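Side-chain contacts in VgrG protein (Vibrio cholerae, PDB 4DTH), which binds ATP and magnesium ions through the actin cross-linking domain of a toxin, and probably uses them in cross-linking G-actin: residues K79-Q82 with N83-T86; M98-K101 with A102-E105. All blocks are in the same frame, centred on the assembly; numbering follows the deposited sequence. Where two conformers were deposited one is given.

Strand 85-97 links the two contacts. Contact 1 (residues 79-86) is a beta turn at the surface that closes the loop after strand 56-68 and leads into this strand, whereas contact 2 (residues 98-105) leaves its far end and starts helix 101-124. The two come in series along the chain, their centres about 39 Å apart and their nearest atoms about 27 Å apart, without touching. Between them the strand supplies Glu90, which with Glu28 binds one of the two magnesium ions, so the contacts lie at the two ends of a strand that carries a metal ligand. In contact 2 the Met98 side chain comes about 7 Å from the bound ATP.

Contact 1 of 2, residues K79-Q82 with N83-T86; sequences KNYQ and NWQT
Asn80 meets Trp84 through its backbone: Asn80 O lies 3.8 Å from Trp84 NE1, obliquely placed against the indole and too distant to count as a bond. Tyr81 carries most of the contact. Its carbonyl opens a type II beta turn that runs to Trp84, closed by a hydrogen bond of 3.2 Å from Trp84 N to Tyr81 O. CA and ring of Tyr81 then share one face of the indole. CA sits 3.7 Å from the centroid of the five-membered ring, a CH-pi contact almost on the ring normal, while CD1 reaches the six-membered ring, 3.7 Å from Trp84 CZ3. With CG beside the backbone N (chi1 -62°), the phenol turns its edge to that face in a T-shaped pair, planes at 80° and centroids 4.9 Å apart. Asp77 holds the hydroxyl. Gln82, its chain bent at chi2, presents OE1 to a water that donates to it and accepts from Asn83 N at 2.8 Å, serving a turn amide. Asn83 follows with a positive phi (69°), as the third position of a type II turn requires. Trp84 is buried, packed also against Ala37 and Pro39, and its NE1 has no hydrogen-bonding partner. The buried indole is thus held against Tyr81 mainly by ring and CH contacts, while the one direct hydrogen bond across the turn is made by the backbone.

Contact 2 of 2, residues M98-K101 with A102-E105; sequences MDDK and AAVE
Lys101 O accepts the shortest hydrogen bond here, 2.9 Å from Glu105 N, an i to i+4 bond in the first turn of helix 101-124. One residue earlier stands Asp100, the N-cap of that helix, which uses both its carbonyl and its carboxylate. Its backbone O takes Val104 N at 3.1 Å. Its OD1 takes Ala103 N, also at 3.1 Å and with a nearly straight N-H (164°), in the classic capping bond to the third residue beyond the cap. The amide meets OD1 from above the carboxylate plane, 61° out of it. With CG set anti to the backbone N (chi1 -174°), the carboxylate swings back over the opening turn and provides an acceptor for an amide that has no preceding turn to bond to. Its negative charge would also be expected to interact favourably with the helix dipole.

The same carboxylate rests on the methyl of Ala103, whose CB is 3.5 Å from both CG and OD2 of Asp100. The methyl of Ala102 approaches the other oxygen more loosely. On the inner side, Val104 is buried against Cys96 of strand 85-97 and Tyr362, whose hydroxyl also hydrogen-bonds Met98 O, so the first helical turn packs on the end of the strand that precedes it. Glu105 has its own salt bridge to Lys108, while Lys101 points away from the turn at its first bond, its chain extended beyond CG. Val104 directs CG2 to the side of its backbone N, where this methyl lies 3.3 Å from Asp100 O, the same carbonyl oxygen that accepts the residue's own amide.

Contact 1 of 2, residues K79-Q82 with N83-T86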
loop_
_atom_site.group_PDB
_atom_site.type_symbol
_atom_site.label_atom_id
_atom_site.label_comp_id
_atom_site.label_asym_id
_atom_site.label_seq_id
_atom_site.Cartn_x
_atom_site.Cartn_y
_atom_site.Cartn_z
ATOM N N LYS A 79 -16.137 -30.920 11.398
ATOM C CA LYS A 79 -16.215 -29.464 11.437
ATOM C C LYS A 79 -16.824 -28.909 10.173
ATOM O O LYS A 79 -16.749 -29.516 9.099
ATOM C CB LYS A 79 -14.853 -28.815 11.747
ATOM C CG LYS A 79 -14.465 -28.960 13.212
ATOM C CD LYS A 79 -12.966 -29.028 13.431
ATOM C CE LYS A 79 -12.655 -30.255 14.257
ATOM N NZ LYS A 79 -11.242 -30.336 14.691
ATOM N N ASN A 80 -17.439 -27.737 10.329
ATOM C CA ASN A 80 -18.106 -27.012 9.273
ATOM C C ASN A 80 -17.107 -26.092 8.554
ATOM O O ASN A 80 -16.544 -25.169 9.162
ATOM C CB ASN A 80 -19.275 -26.208 9.865
ATOM C CG ASN A 80 -19.624 -24.973 9.074
ATOM O OD1 ASN A 80 -19.202 -23.856 9.399
ATOM N ND2 ASN A 80 -20.312 -25.164 7.965
ATOM N N TYR A 81 -16.920 -26.339 7.253
ATOM C CA TYR A 81 -16.077 -25.493 6.409
ATOM C C TYR A 81 -16.931 -24.935 5.275
ATOM O O TYR A 81 -16.392 -24.575 4.234
ATOM C CB TYR A 81 -14.861 -26.269 5.864
ATOM C CG TYR A 81 -13.949 -26.764 6.960
ATOM C CD1 TYR A 81 -13.032 -25.911 7.567
ATOM C CD2 TYR A 81 -14.031 -28.073 7.423
ATOM C CE1 TYR A 81 -12.210 -26.352 8.601
ATOM C CE2 TYR A 81 -13.220 -28.523 8.462
ATOM C CZ TYR A 81 -12.308 -27.660 9.043
ATOM O OH TYR A 81 -11.498 -28.101 10.058
ATOM N N GLN A 82 -18.263 -24.856 5.484
ATOM C CA GLN A 82 -19.184 -24.374 4.456
ATOM C C GLN A 82 -18.951 -22.943 4.049
ATOM O O GLN A 82 -18.825 -22.061 4.902
ATOM C CB GLN A 82 -20.656 -24.657 4.804
ATOM C CG GLN A 82 -21.359 -25.584 3.803
ATOM C CD GLN A 82 -20.677 -26.927 3.636
ATOM O OE1 GLN A 82 -19.799 -27.111 2.783
ATOM N NE2 GLN A 82 -21.072 -27.900 4.442
ATOM N N ASN A 83 -18.847 -22.737 2.728
ATOM C CA ASN A 83 -18.616 -21.448 2.068
ATOM C C ASN A 83 -17.224 -20.852 2.286
ATOM O O ASN A 83 -16.968 -19.739 1.834
ATOM C CB ASN A 83 -19.752 -20.441 2.339
ATOM C CG ASN A 83 -21.131 -20.988 2.025
ATOM O OD1 ASN A 83 -21.343 -21.709 1.043
ATOM N ND2 ASN A 83 -22.091 -20.677 2.875
ATOM N N TRP A 84 -16.308 -21.604 2.927
ATOM C CA TRP A 84 -14.936 -21.144 3.156
ATOM C C TRP A 84 -14.206 -20.912 1.846
ATOM O O TRP A 84 -14.422 -21.641 0.871
ATOM C CB TRP A 84 -14.154 -22.144 4.023
ATOM C CG TRP A 84 -14.430 -22.055 5.496
ATOM C CD1 TRP A 84 -15.646 -21.908 6.103
ATOM C CD2 TRP A 84 -13.473 -22.232 6.550
ATOM N NE1 TRP A 84 -15.498 -21.936 7.472
ATOM C CE2 TRP A 84 -14.175 -22.145 7.774
ATOM C CE3 TRP A 84 -12.085 -22.460 6.578
ATOM C CZ2 TRP A 84 -13.535 -22.260 9.014
ATOM C CZ3 TRP A 84 -11.449 -22.564 7.808
ATOM C CH2 TRP A 84 -12.168 -22.454 9.008
ATOM N N GLN A 85 -13.350 -19.883 1.833
ATOM C CA GLN A 85 -12.563 -19.479 0.667
ATOM C C GLN A 85 -11.081 -19.634 0.932
ATOM O O GLN A 85 -10.644 -19.439 2.070
ATOM C CB GLN A 85 -12.843 -18.001 0.331
ATOM C CG GLN A 85 -14.315 -17.694 -0.008
ATOM C CD GLN A 85 -14.725 -18.312 -1.313
ATOM O OE1 GLN A 85 -14.141 -18.029 -2.357
ATOM N NE2 GLN A 85 -15.737 -19.169 -1.284
ATOM N N THR A 86 -10.308 -19.960 -0.107
ATOM C CA THR A 86 -8.856 -20.092 -0.020
ATOM C C THR A 86 -8.207 -18.797 -0.520
ATOM O O THR A 86 -8.696 -18.194 -1.482
ATOM C CB THR A 86 -8.409 -21.324 -0.815
ATOM O OG1 THR A 86 -8.939 -22.506 -0.215
ATOM C CG2 THR A 86 -6.932 -21.448 -0.917
HETATM O O HOH W 1 -18.738 -24.903 0.947
#

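Contact 2 of 2, residues M98-K101 with A102-E105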
loop_
_atom_site.group_PDB
_atom_site.type_symbol
_atom_site.label_atom_id
_atom_site.label_comp_id
_atom_site.label_asym_id
_atom_site.label_seq_id
_atom_site.Cartn_x
_atom_site.Cartn_y
_atom_site.Cartn_z
ATOM N N MET A 98 12.403 4.645 8.724
ATOM C CA MET A 98 13.255 4.218 7.609
ATOM C C MET A 98 14.713 4.016 7.973
ATOM O O MET A 98 15.356 3.134 7.420
ATOM C CB MET A 98 13.160 5.211 6.449
ATOM C CG MET A 98 12.076 4.891 5.511
ATOM S SD MET A 98 12.281 5.749 3.946
ATOM C CE MET A 98 13.196 4.551 3.036
ATOM N N ASP A 99 15.232 4.823 8.905
ATOM C CA ASP A 99 16.625 4.731 9.332
ATOM C C ASP A 99 16.810 3.884 10.608
ATOM O O ASP A 99 17.891 3.897 11.205
ATOM C CB ASP A 99 17.232 6.139 9.476
ATOM C CG ASP A 99 16.539 7.063 10.461
ATOM O OD1 ASP A 99 15.593 6.608 11.148
ATOM O OD2 ASP A 99 16.941 8.235 10.548
ATOM N N ASP A 100 15.756 3.158 11.031
ATOM C CA ASP A 100 15.838 2.310 12.221
ATOM C C ASP A 100 16.261 0.910 11.771
ATOM O O ASP A 100 15.421 0.052 11.492
ATOM C CB ASP A 100 14.521 2.323 13.028
ATOM C CG ASP A 100 14.564 1.582 14.357
ATOM O OD1 ASP A 100 15.462 0.730 14.540
ATOM O OD2 ASP A 100 13.642 1.781 15.172
ATOM N N LYS A 101 17.579 0.700 11.683
ATOM C CA LYS A 101 18.183 -0.560 11.236
ATOM C C LYS A 101 17.700 -1.792 11.992
ATOM O O LYS A 101 17.352 -2.794 11.353
ATOM C CB LYS A 101 19.712 -0.477 11.286
ATOM C CG LYS A 101 20.319 0.377 10.192
ATOM C CD LYS A 101 21.817 0.352 10.337
ATOM C CE LYS A 101 22.504 1.362 9.467
ATOM N NZ LYS A 101 23.806 1.768 10.051
ATOM N N ALA A 102 17.688 -1.726 13.343
ATOM C CA ALA A 102 17.252 -2.846 14.191
ATOM C C ALA A 102 15.797 -3.245 13.903
ATOM O O ALA A 102 15.506 -4.433 13.785
ATOM C CB ALA A 102 17.423 -2.500 15.667
ATOM N N ALA A 103 14.891 -2.253 13.767
ATOM C CA ALA A 103 13.474 -2.511 13.477
ATOM C C ALA A 103 13.292 -3.139 12.092
ATOM O O ALA A 103 12.500 -4.067 11.944
ATOM C CB ALA A 103 12.663 -1.228 13.593
ATOM N N VAL A 104 14.050 -2.663 11.094
ATOM C CA VAL A 104 13.997 -3.184 9.718
ATOM C C VAL A 104 14.484 -4.640 9.712
ATOM O O VAL A 104 13.847 -5.520 9.122
ATOM C CB VAL A 104 14.830 -2.292 8.748
ATOM C CG1 VAL A 104 14.999 -2.956 7.377
ATOM C CG2 VAL A 104 14.207 -0.906 8.601
ATOM N N GLU A 105 15.606 -4.883 10.394
ATOM C CA GLU A 105 16.210 -6.203 10.470
ATOM C C GLU A 105 15.349 -7.201 11.218
ATOM O O GLU A 105 15.215 -8.334 10.758
ATOM C CB GLU A 105 17.630 -6.113 11.050
ATOM C CG GLU A 105 18.626 -7.035 10.365
ATOM C CD GLU A 105 18.621 -7.086 8.845
ATOM O OE1 GLU A 105 18.579 -6.016 8.192
ATOM O OE2 GLU A 105 18.666 -8.217 8.310
#